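Local coordinates for protein ATP-dependent DNA ligase (Mycobacterium tuberculosis, PDB 6NHX) that seals breaks in double-stranded DNA using ATP and probably acts with Ku in non-homologous end joining, at residues A[29-34]-A[291-296]; A[94-99]-A[295-300]; A[155-158]-A[164-167]. The protein carries 1 engineered substitution. All blocks are in the same frame, centred on the assembly; numbering follows the deposited sequence.

Interaction 1. Residues A[29-34]-A[291-296]; sequences EGMWDG and SWRGLR. Engineered in segment 29-34: Met31 (natural residue Lys). With ATP (adenosine-5'-triphosphate), chain B.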
loop_
_atom_site.group_PDB
_atom_site.type_symbol
_atom_site.label_atom_id
_atom_site.label_comp_id
_atom_site.label_asym_id
_atom_site.label_seq_id
_atom_site.Cartn_x
_atom_site.Cartn_y
_atom_site.Cartn_z
ATOM N N GLU A 29 14.870 2.406 -0.993
ATOM C CA GLU A 29 14.070 1.401 -1.670
ATOM C C GLU A 29 12.856 2.054 -2.307
ATOM O O GLU A 29 12.374 3.093 -1.827
ATOM C CB GLU A 29 13.550 0.376 -0.658
ATOM C CG GLU A 29 14.605 -0.534 -0.041
ATOM C CD GLU A 29 13.990 -1.595 0.859
ATOM O OE1 GLU A 29 14.674 -2.026 1.802
ATOM O OE2 GLU A 29 12.830 -1.988 0.626
ATOM N N GLY A 30 12.340 1.457 -3.365
ATOM C CA GLY A 30 11.037 1.846 -3.858
ATOM C C GLY A 30 9.940 1.537 -2.857
ATOM O O GLY A 30 9.999 0.564 -2.100
ATOM N N MET A 31 8.939 2.418 -2.809
ATOM C CA MET A 31 7.728 2.167 -2.037
ATOM C C MET A 31 6.743 1.394 -2.911
ATOM O O MET A 31 6.331 1.890 -3.967
ATOM C CB MET A 31 7.102 3.486 -1.590
ATOM C CG MET A 31 5.780 3.283 -0.866
ATOM S SD MET A 31 4.922 4.837 -0.556
ATOM C CE MET A 31 6.005 5.566 0.674
ATOM N N TRP A 32 6.358 0.198 -2.459
ATOM C CA TRP A 32 5.492 -0.716 -3.211
ATOM C C TRP A 32 4.095 -0.734 -2.591
ATOM O O TRP A 32 3.935 -1.151 -1.437
ATOM C CB TRP A 32 6.073 -2.134 -3.218
ATOM C CG TRP A 32 7.556 -2.187 -3.473
ATOM C CD1 TRP A 32 8.514 -2.752 -2.661
ATOM C CD2 TRP A 32 8.253 -1.631 -4.596
ATOM N NE1 TRP A 32 9.766 -2.595 -3.229
ATOM C CE2 TRP A 32 9.633 -1.887 -4.402
ATOM C CE3 TRP A 32 7.848 -0.911 -5.737
ATOM C CZ2 TRP A 32 10.604 -1.489 -5.329
ATOM C CZ3 TRP A 32 8.818 -0.507 -6.650
ATOM C CH2 TRP A 32 10.181 -0.800 -6.441
ATOM N N ASP A 33 3.079 -0.305 -3.349
ATOM C CA ASP A 33 1.705 -0.394 -2.851
ATOM C C ASP A 33 1.234 -1.842 -2.892
ATOM O O ASP A 33 1.253 -2.479 -3.948
ATOM C CB ASP A 33 0.759 0.474 -3.686
ATOM C CG ASP A 33 0.637 1.898 -3.154
ATOM O OD1 ASP A 33 1.517 2.316 -2.377
ATOM O OD2 ASP A 33 -0.340 2.603 -3.509
ATOM N N GLY A 34 0.831 -2.373 -1.750
ATOM C CA GLY A 34 0.353 -3.742 -1.666
ATOM C C GLY A 34 -0.047 -4.049 -0.241
ATOM O O GLY A 34 -0.418 -3.130 0.505
ATOM N N SER A 291 -6.536 11.165 -8.210
ATOM C CA SER A 291 -6.497 9.790 -8.675
ATOM C C SER A 291 -6.773 8.872 -7.497
ATOM O O SER A 291 -6.464 9.193 -6.347
ATOM C CB SER A 291 -5.168 9.425 -9.354
ATOM O OG SER A 291 -4.078 9.524 -8.456
ATOM N N TRP A 292 -7.338 7.720 -7.813
ATOM C CA TRP A 292 -7.802 6.750 -6.833
ATOM C C TRP A 292 -6.626 5.924 -6.329
ATOM O O TRP A 292 -5.947 5.256 -7.117
ATOM C CB TRP A 292 -8.787 5.845 -7.568
ATOM C CG TRP A 292 -9.327 4.686 -6.804
ATOM C CD1 TRP A 292 -9.085 3.361 -7.042
ATOM C CD2 TRP A 292 -10.257 4.736 -5.724
ATOM N NE1 TRP A 292 -9.785 2.586 -6.151
ATOM C CE2 TRP A 292 -10.514 3.406 -5.331
ATOM C CE3 TRP A 292 -10.882 5.775 -5.035
ATOM C CZ2 TRP A 292 -11.374 3.091 -4.284
ATOM C CZ3 TRP A 292 -11.736 5.458 -3.992
ATOM C CH2 TRP A 292 -11.973 4.127 -3.628
ATOM N N ARG A 293 -6.368 5.960 -5.023
ATOM C CA ARG A 293 -5.438 4.973 -4.484
ATOM C C ARG A 293 -6.158 3.701 -4.056
ATOM O O ARG A 293 -5.785 2.607 -4.490
ATOM C CB ARG A 293 -4.578 5.562 -3.361
ATOM C CG ARG A 293 -3.299 4.771 -3.124
ATOM C CD ARG A 293 -2.705 5.077 -1.764
ATOM N NE ARG A 293 -1.376 4.492 -1.615
ATOM C CZ ARG A 293 -0.668 4.535 -0.493
ATOM N NH1 ARG A 293 -1.163 5.132 0.588
ATOM N NH2 ARG A 293 0.539 3.988 -0.452
ATOM N N GLY A 294 -7.193 3.818 -3.237
ATOM C CA GLY A 294 -8.008 2.677 -2.870
ATOM C C GLY A 294 -8.820 2.959 -1.623
ATOM O O GLY A 294 -8.761 4.041 -1.045
ATOM N N LEU A 295 -9.605 1.958 -1.231
ATOM C CA LEU A 295 -10.346 2.026 0.024
ATOM C C LEU A 295 -9.400 1.871 1.207
ATOM O O LEU A 295 -8.366 1.201 1.120
ATOM C CB LEU A 295 -11.415 0.936 0.076
ATOM C CG LEU A 295 -12.540 1.022 -0.960
ATOM C CD1 LEU A 295 -13.517 -0.121 -0.768
ATOM C CD2 LEU A 295 -13.262 2.343 -0.795
ATOM N N ARG A 296 -9.752 2.515 2.326
ATOM C CA ARG A 296 -9.017 2.389 3.583
ATOM C C ARG A 296 -9.984 1.821 4.620
ATOM O O ARG A 296 -10.559 2.573 5.427
ATOM C CB ARG A 296 -8.412 3.719 4.035
ATOM C CG ARG A 296 -7.331 4.314 3.113
ATOM C CD ARG A 296 -6.374 3.258 2.565
ATOM N NE ARG A 296 -5.626 2.562 3.609
ATOM C CZ ARG A 296 -4.364 2.828 3.933
ATOM N NH1 ARG A 296 -3.698 3.787 3.299
ATOM N NH2 ARG A 296 -3.765 2.136 4.894
HETATM P PG ATP B . 1.352 2.578 7.499
HETATM O O1G ATP B . 2.757 3.146 7.490
HETATM O O2G ATP B . 0.653 2.606 8.845
HETATM O O3G ATP B . 1.272 1.221 6.823
HETATM P PB ATP B . -0.095 3.459 5.110
HETATM O O1B ATP B . -0.924 4.675 4.784
HETATM O O2B ATP B . -0.628 2.064 4.868
HETATM O O3B ATP B . 0.445 3.602 6.623
HETATM P PA ATP B . 1.900 4.655 3.379
HETATM O O1A ATP B . 1.933 5.959 4.115
HETATM O O2A ATP B . 1.225 4.444 2.049
HETATM O O3A ATP B . 1.323 3.557 4.383
HETATM O "O5'" ATP B . 3.390 4.022 3.380
HETATM C "C5'" ATP B . 3.711 2.925 2.529
HETATM C "C4'" ATP B . 3.295 1.592 3.160
HETATM O "O4'" ATP B . 3.849 0.555 2.351
HETATM C "C3'" ATP B . 3.834 1.383 4.559
HETATM O "O3'" ATP B . 3.001 0.443 5.232
HETATM C "C2'" ATP B . 5.152 0.726 4.265
HETATM O "O2'" ATP B . 5.656 -0.023 5.381
HETATM C "C1'" ATP B . 4.819 -0.185 3.088
HETATM N N9 ATP B . 5.962 -0.349 2.166
HETATM C C8 ATP B . 5.919 -0.264 0.813
HETATM N N7 ATP B . 7.145 -0.504 0.272
HETATM C C5 ATP B . 7.970 -0.763 1.304
HETATM C C6 ATP B . 9.388 -1.068 1.438
HETATM N N6 ATP B . 10.173 -1.126 0.357
HETATM N N1 ATP B . 9.871 -1.262 2.674
HETATM C C2 ATP B . 9.108 -1.194 3.772
HETATM N N3 ATP B . 7.799 -0.901 3.728
HETATM C C4 ATP B . 7.202 -0.662 2.539
#

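Interaction 2. Residues A[94-99]-A[295-300]; sequences QMQNRG and LRPDKK. With ATP (adenosine-5'-triphosphate), chain B.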
loop_
_atom_site.group_PDB
_atom_site.type_symbol
_atom_site.label_atom_id
_atom_site.label_comp_id
_atom_site.label_asym_id
_atom_site.label_seq_id
_atom_site.Cartn_x
_atom_site.Cartn_y
_atom_site.Cartn_z
ATOM N N GLN A 94 -5.657 -2.661 -7.503
ATOM C CA GLN A 94 -5.744 -3.973 -8.135
ATOM C C GLN A 94 -5.546 -5.099 -7.133
ATOM O O GLN A 94 -6.164 -6.161 -7.272
ATOM C CB GLN A 94 -4.789 -4.088 -9.324
ATOM C CG GLN A 94 -5.163 -3.102 -10.420
ATOM C CD GLN A 94 -4.510 -3.387 -11.749
ATOM O OE1 GLN A 94 -4.231 -4.537 -12.088
ATOM N NE2 GLN A 94 -4.271 -2.333 -12.520
ATOM N N MET A 95 -4.707 -4.890 -6.121
ATOM C CA MET A 95 -4.614 -5.850 -5.030
ATOM C C MET A 95 -5.932 -5.947 -4.271
ATOM O O MET A 95 -6.458 -7.043 -4.046
ATOM C CB MET A 95 -3.469 -5.470 -4.094
ATOM C CG MET A 95 -3.473 -6.240 -2.795
ATOM S SD MET A 95 -3.275 -8.016 -3.021
ATOM C CE MET A 95 -1.580 -8.110 -3.540
ATOM N N GLN A 96 -6.499 -4.799 -3.891
ATOM C CA GLN A 96 -7.742 -4.786 -3.130
ATOM C C GLN A 96 -8.892 -5.423 -3.895
ATOM O O GLN A 96 -9.808 -5.986 -3.284
ATOM C CB GLN A 96 -8.088 -3.334 -2.805
ATOM C CG GLN A 96 -8.281 -3.062 -1.357
ATOM C CD GLN A 96 -8.662 -1.623 -1.087
ATOM O OE1 GLN A 96 -8.966 -0.851 -2.006
ATOM N NE2 GLN A 96 -8.622 -1.252 0.174
ATOM N N ASN A 97 -8.877 -5.339 -5.222
ATOM C CA ASN A 97 -9.952 -5.864 -6.045
ATOM C C ASN A 97 -9.554 -7.134 -6.780
ATOM O O ASN A 97 -10.158 -7.468 -7.800
ATOM C CB ASN A 97 -10.444 -4.797 -7.026
ATOM C CG ASN A 97 -11.127 -3.630 -6.320
ATOM O OD1 ASN A 97 -12.325 -3.672 -6.070
ATOM N ND2 ASN A 97 -10.371 -2.586 -6.014
ATOM N N ARG A 98 -8.556 -7.849 -6.280
ATOM C CA ARG A 98 -8.070 -9.013 -7.002
ATOM C C ARG A 98 -9.115 -10.112 -7.007
ATOM O O ARG A 98 -9.935 -10.237 -6.093
ATOM C CB ARG A 98 -6.765 -9.525 -6.400
ATOM C CG ARG A 98 -6.881 -10.145 -5.029
ATOM C CD ARG A 98 -5.491 -10.513 -4.556
ATOM N NE ARG A 98 -5.433 -10.894 -3.147
ATOM C CZ ARG A 98 -5.313 -12.144 -2.720
ATOM N NH1 ARG A 98 -5.247 -13.140 -3.596
ATOM N NH2 ARG A 98 -5.260 -12.403 -1.419
ATOM N N GLY A 99 -9.092 -10.902 -8.081
ATOM C CA GLY A 99 -9.923 -12.064 -8.210
ATOM C C GLY A 99 -9.103 -13.335 -8.203
ATOM O O GLY A 99 -7.889 -13.318 -7.981
ATOM N N LEU A 295 -9.605 1.958 -1.231
ATOM C CA LEU A 295 -10.346 2.026 0.024
ATOM C C LEU A 295 -9.400 1.871 1.207
ATOM O O LEU A 295 -8.366 1.201 1.120
ATOM C CB LEU A 295 -11.415 0.936 0.076
ATOM C CG LEU A 295 -12.540 1.022 -0.960
ATOM C CD1 LEU A 295 -13.517 -0.121 -0.768
ATOM C CD2 LEU A 295 -13.262 2.343 -0.795
ATOM N N ARG A 296 -9.752 2.515 2.326
ATOM C CA ARG A 296 -9.017 2.389 3.583
ATOM C C ARG A 296 -9.984 1.821 4.620
ATOM O O ARG A 296 -10.559 2.573 5.427
ATOM C CB ARG A 296 -8.412 3.719 4.035
ATOM C CG ARG A 296 -7.331 4.314 3.113
ATOM C CD ARG A 296 -6.374 3.258 2.565
ATOM N NE ARG A 296 -5.626 2.562 3.609
ATOM C CZ ARG A 296 -4.364 2.828 3.933
ATOM N NH1 ARG A 296 -3.698 3.787 3.299
ATOM N NH2 ARG A 296 -3.765 2.136 4.894
ATOM N N PRO A 297 -10.168 0.495 4.634
ATOM C CA PRO A 297 -11.278 -0.097 5.403
ATOM C C PRO A 297 -11.187 0.094 6.901
ATOM O O PRO A 297 -12.227 0.031 7.576
ATOM C CB PRO A 297 -11.216 -1.589 5.037
ATOM C CG PRO A 297 -10.392 -1.668 3.802
ATOM C CD PRO A 297 -9.456 -0.495 3.812
ATOM N N ASP A 298 -9.997 0.308 7.453
ATOM C CA ASP A 298 -9.856 0.459 8.893
ATOM C C ASP A 298 -9.888 1.909 9.354
ATOM O O ASP A 298 -9.911 2.158 10.563
ATOM C CB ASP A 298 -8.577 -0.230 9.376
ATOM C CG ASP A 298 -8.520 -1.694 8.969
ATOM O OD1 ASP A 298 -7.457 -2.138 8.484
ATOM O OD2 ASP A 298 -9.545 -2.394 9.118
ATOM N N LYS A 299 -9.892 2.869 8.434
ATOM C CA LYS A 299 -9.983 4.263 8.828
ATOM C C LYS A 299 -11.437 4.638 9.061
ATOM O O LYS A 299 -12.342 4.105 8.411
ATOM C CB LYS A 299 -9.350 5.157 7.766
ATOM C CG LYS A 299 -7.865 4.894 7.634
ATOM C CD LYS A 299 -7.131 5.968 6.863
ATOM C CE LYS A 299 -5.630 5.700 6.909
ATOM N NZ LYS A 299 -4.849 6.723 6.168
ATOM N N LYS A 300 -11.659 5.536 10.020
ATOM C CA LYS A 300 -13.035 5.915 10.306
ATOM C C LYS A 300 -13.322 7.286 9.720
ATOM O O LYS A 300 -12.455 8.161 9.751
ATOM C CB LYS A 300 -13.280 5.990 11.816
ATOM C CG LYS A 300 -12.546 4.957 12.650
ATOM C CD LYS A 300 -13.079 4.936 14.076
ATOM C CE LYS A 300 -12.484 3.789 14.879
ATOM N NZ LYS A 300 -12.526 2.504 14.122
HETATM P PG ATP B . 1.352 2.578 7.499
HETATM O O1G ATP B . 2.757 3.146 7.490
HETATM O O2G ATP B . 0.653 2.606 8.845
HETATM O O3G ATP B . 1.272 1.221 6.823
HETATM P PB ATP B . -0.095 3.459 5.110
HETATM O O1B ATP B . -0.924 4.675 4.784
HETATM O O2B ATP B . -0.628 2.064 4.868
HETATM O O3B ATP B . 0.445 3.602 6.623
HETATM P PA ATP B . 1.900 4.655 3.379
HETATM O O1A ATP B . 1.933 5.959 4.115
HETATM O O2A ATP B . 1.225 4.444 2.049
HETATM O O3A ATP B . 1.323 3.557 4.383
HETATM O "O5'" ATP B . 3.390 4.022 3.380
HETATM C "C5'" ATP B . 3.711 2.925 2.529
HETATM C "C4'" ATP B . 3.295 1.592 3.160
HETATM O "O4'" ATP B . 3.849 0.555 2.351
HETATM C "C3'" ATP B . 3.834 1.383 4.559
HETATM O "O3'" ATP B . 3.001 0.443 5.232
HETATM C "C2'" ATP B . 5.152 0.726 4.265
HETATM O "O2'" ATP B . 5.656 -0.023 5.381
HETATM C "C1'" ATP B . 4.819 -0.185 3.088
HETATM N N9 ATP B . 5.962 -0.349 2.166
HETATM C C8 ATP B . 5.919 -0.264 0.813
HETATM N N7 ATP B . 7.145 -0.504 0.272
HETATM C C5 ATP B . 7.970 -0.763 1.304
HETATM C C6 ATP B . 9.388 -1.068 1.438
HETATM N N6 ATP B . 10.173 -1.126 0.357
HETATM N N1 ATP B . 9.871 -1.262 2.674
HETATM C C2 ATP B . 9.108 -1.194 3.772
HETATM N N3 ATP B . 7.799 -0.901 3.728
HETATM C C4 ATP B . 7.202 -0.662 2.539
#

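Interaction 3. Residues A[155-158]-A[164-167]; sequences ACSR and GVIA. With ATP (adenosine-5'-triphosphate), chain B.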
loop_
_atom_site.group_PDB
_atom_site.type_symbol
_atom_site.label_atom_id
_atom_site.label_comp_id
_atom_site.label_asym_id
_atom_site.label_seq_id
_atom_site.Cartn_x
_atom_site.Cartn_y
_atom_site.Cartn_z
ATOM N N ALA A 155 14.166 10.821 -7.425
ATOM C CA ALA A 155 13.958 11.138 -8.833
ATOM C C ALA A 155 13.889 9.866 -9.663
ATOM O O ALA A 155 13.117 9.792 -10.625
ATOM C CB ALA A 155 15.084 12.032 -9.350
ATOM N N CYS A 156 14.685 8.862 -9.307
ATOM C CA CYS A 156 14.623 7.592 -10.015
ATOM C C CYS A 156 13.280 6.907 -9.790
ATOM O O CYS A 156 12.640 6.429 -10.740
ATOM C CB CYS A 156 15.770 6.718 -9.526
ATOM S SG CYS A 156 15.872 5.139 -10.348
ATOM N N SER A 157 12.826 6.868 -8.540
ATOM C CA SER A 157 11.511 6.312 -8.255
ATOM C C SER A 157 10.430 7.008 -9.063
ATOM O O SER A 157 9.549 6.355 -9.641
ATOM C CB SER A 157 11.220 6.406 -6.761
ATOM O OG SER A 157 9.868 6.093 -6.495
ATOM N N ARG A 158 10.468 8.339 -9.124
ATOM C CA ARG A 158 9.453 9.053 -9.887
ATOM C C ARG A 158 9.466 8.640 -11.354
ATOM O O ARG A 158 8.402 8.422 -11.951
ATOM C CB ARG A 158 9.639 10.568 -9.754
ATOM C CG ARG A 158 8.479 11.359 -10.308
ATOM C CD ARG A 158 8.827 12.839 -10.414
ATOM N NE ARG A 158 7.790 13.579 -11.132
ATOM C CZ ARG A 158 6.752 14.154 -10.536
ATOM N NH1 ARG A 158 5.848 14.806 -11.256
ATOM N NH2 ARG A 158 6.618 14.083 -9.219
ATOM N N GLY A 164 6.747 6.031 -4.358
ATOM C CA GLY A 164 7.613 6.811 -3.494
ATOM C C GLY A 164 8.870 6.034 -3.162
ATOM O O GLY A 164 9.286 5.143 -3.913
ATOM N N VAL A 165 9.451 6.378 -2.024
ATOM C CA VAL A 165 10.704 5.805 -1.542
ATOM C C VAL A 165 10.579 5.530 -0.057
ATOM O O VAL A 165 9.958 6.306 0.671
ATOM C CB VAL A 165 11.896 6.746 -1.839
ATOM C CG1 VAL A 165 13.150 6.355 -1.097
ATOM C CG2 VAL A 165 12.158 6.847 -3.332
ATOM N N ILE A 166 11.179 4.437 0.399
ATOM C CA ILE A 166 11.458 4.197 1.812
ATOM C C ILE A 166 12.961 4.285 1.980
ATOM O O ILE A 166 13.702 3.484 1.390
ATOM C CB ILE A 166 10.965 2.827 2.315
ATOM C CG1 ILE A 166 9.605 2.457 1.711
ATOM C CG2 ILE A 166 10.991 2.804 3.863
ATOM C CD1 ILE A 166 8.464 3.199 2.337
ATOM N N ALA A 167 13.420 5.216 2.805
ATOM C CA ALA A 167 14.820 5.255 3.190
ATOM C C ALA A 167 15.000 4.466 4.475
ATOM O O ALA A 167 14.209 4.593 5.412
ATOM C CB ALA A 167 15.258 6.701 3.432
HETATM P PG ATP B . 1.352 2.578 7.499
HETATM O O1G ATP B . 2.757 3.146 7.490
HETATM O O2G ATP B . 0.653 2.606 8.845
HETATM O O3G ATP B . 1.272 1.221 6.823
HETATM P PB ATP B . -0.095 3.459 5.110
HETATM O O1B ATP B . -0.924 4.675 4.784
HETATM O O2B ATP B . -0.628 2.064 4.868
HETATM O O3B ATP B . 0.445 3.602 6.623
HETATM P PA ATP B . 1.900 4.655 3.379
HETATM O O1A ATP B . 1.933 5.959 4.115
HETATM O O2A ATP B . 1.225 4.444 2.049
HETATM O O3A ATP B . 1.323 3.557 4.383
HETATM O "O5'" ATP B . 3.390 4.022 3.380
HETATM C "C5'" ATP B . 3.711 2.925 2.529
HETATM C "C4'" ATP B . 3.295 1.592 3.160
HETATM O "O4'" ATP B . 3.849 0.555 2.351
HETATM C "C3'" ATP B . 3.834 1.383 4.559
HETATM O "O3'" ATP B . 3.001 0.443 5.232
HETATM C "C2'" ATP B . 5.152 0.726 4.265
HETATM O "O2'" ATP B . 5.656 -0.023 5.381
HETATM C "C1'" ATP B . 4.819 -0.185 3.088
HETATM N N9 ATP B . 5.962 -0.349 2.166
HETATM C C8 ATP B . 5.919 -0.264 0.813
HETATM N N7 ATP B . 7.145 -0.504 0.272
HETATM C C5 ATP B . 7.970 -0.763 1.304
HETATM C C6 ATP B . 9.388 -1.068 1.438
HETATM N N6 ATP B . 10.173 -1.126 0.357
HETATM N N1 ATP B . 9.871 -1.262 2.674
HETATM C C2 ATP B . 9.108 -1.194 3.772
HETATM N N3 ATP B . 7.799 -0.901 3.728
HETATM C C4 ATP B . 7.202 -0.662 2.539
#

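Interaction 1. Residues A[29-34]-A[291-296]
Between Glu29, at the adenine end of ATP, and the salt bridge that joins Asp33 to Arg293, segment 29-34 follows the adenosine half of the nucleotide. Glu29 reaches out with an extended chain beyond CG, and its OE2 accepts a hydrogen bond from ATP N6 at 2.8 Å; its other oxygen pairs with Lys168. The carbonyl O of Gly30 takes a second hydrogen bond from N6, at 3.0 Å. Met31, an engineered residue in place of lysine, has its SD 3.8 Å from ATP C5'. In the natural sequence residues 31-34 read KWDG and correspond to motif I, KxDG, of the covalent nucleotidyltransferases, whereas Arg293 belongs to the C-terminal OB domain, on a strand whose classic beta bulge sets Arg293 and Gly294 both opposite Glu275. Next along the chain, the backbone N of Trp32 donates almost straight to ATP N7, 2.9 Å away. Asp33, probably a manganese ligand as well, is gripped side-on by two nitrogens: Arg293 NH2 lies 2.7 Å from Asp33 OD1 and Arg293 NE 2.9 Å from Asp33 OD2, both on the syn sides. Carboxylate and guanidinium are turned 43° apart, so the donors stand out of the carboxylate plane. The extended Arg293 chain (chi1 -159°) carries its guanidinium on to the alpha phosphate, where NH2 and NH1 share ATP O2A at 2.6 and 2.9 Å.

Interaction 2. Residues A[94-99]-A[295-300]
The carboxamide of Gln96 meets the backbone of Leu295 with both its polar atoms. Gln96 OE1 accepts from Leu295 N at 3.0 Å, with the donor in the carbonyl plane on a lone pair, while Gln96 NE2 gives a shorter bond of 2.6 Å to Leu295 O. That second bond is less regular: NE2 stands 44° above the Leu295 carbonyl plane, and the acceptor is tilted from the amide plane. The other flat group, the guanidinium of Arg296, has Lys299 NZ 4.3 Å above one face, toward the rim, and the beta phosphorus of ATP in plane at its edge. Its NH2 donates to ATP O2B at 3.1 Å and NH1 more loosely to O1B at 3.3 Å; NH1 also forms a salt bridge with Glu275. Two bends, at chi2 and chi3, fold the Arg296 chain toward the phosphates. Arg296 to Lys299 make a type I turn whose sequence, RPDK, matches motif VI of DNA ligases. Gln96 itself leaves its helix with chi1 at -125°, off the staggered positions, and is straight beyond CG; NE2 ends 3.8 Å from Pro297 CD. Two hydrogen bonds on one amide thus tie the adenylation domain to the OB domain: the last turn of helix 92-96, resting on Tyr35 of strand 35-42, faces the end of strand 291-295, whose Leu295 packs on Leu239 of helix 235-243.

Interaction 3. Residues A[155-158]-A[164-167]
Ser157 lays its CB against the CG2 methyl of Val165, 3.6 Å away, while its hydroxyl reaches past that methyl to the preceding peptide. Helix 150-160 is here packed on strand 164-169, which follows it after a short connection, in the nucleotidyltransferase (adenylation) domain. Glu163 and the first residues of the strand, Gly164 to Ile166, read EGVI and match motif IV of covalent nucleotidyltransferases; Glu163 is probably a manganese ligand. Within the sheet the strand runs antiparallel to both its neighbours, 26-31 and 184-187.

Within 155-158, Ser157 alone makes the contact with 164-167. The Ser157 hydroxyl is anti to its own backbone N (chi1 170°), a position that sends OG from the helix to the carbonyl of Gly164. OG donates to Gly164 O at 2.8 Å, coming in from 53° above the carbonyl plane and therefore not along a lone pair. The same hydroxyl is hydrogen-bonded to His188 NE2, the residue just beyond strand 184-187, so this buried polar atom has two partners, Gly164 O and His188 NE2. Trp162 also packs on Ser157.

Val165 contributes one branch to the helix, its CG2, which sits anti to its carbonyl carbon. The residue also packs on Phe28 of strand 26-31, and its backbone bonds to Asp186. One step on, Ile166 leaves the helix and joins the ATP pocket instead, next to Met31. Of these two neighbours in sequence, Val165 meets the helix while Ile166 offers its aliphatic side chain to adenine. Ile166 CG1 comes over the base at 3.5 Å from ATP C6, with its CD1 methyl 4.1 Å from ATP C4.

Overall arrangement
Each of the three contacts has a residue in its segments that touches the same ATP. Interactions 1 and 3 are joined through neighbouring strands 26-31 and 164-169: Glu29 O lies 2.9 Å from Ile166 N and Met31 N 3.0 Å from Gly164 O, probable hydrogen bonds that link the segment bonded to adenine N6 and N7 with the strand that carries Ile166. Their centres are 13 Å apart. Interactions 1 and 2 share Leu295 and Arg296, with centres 10 Å apart, and bring the OB domain to the adenylation domain at two points, consistent with a closed conformation over the phosphates. Interactions 2 and 3 do not touch, their nearest atoms being about 12 Å apart; Arg296 of interaction 2 reaches the beta phosphate, Ile166 of interaction 3 the adenine.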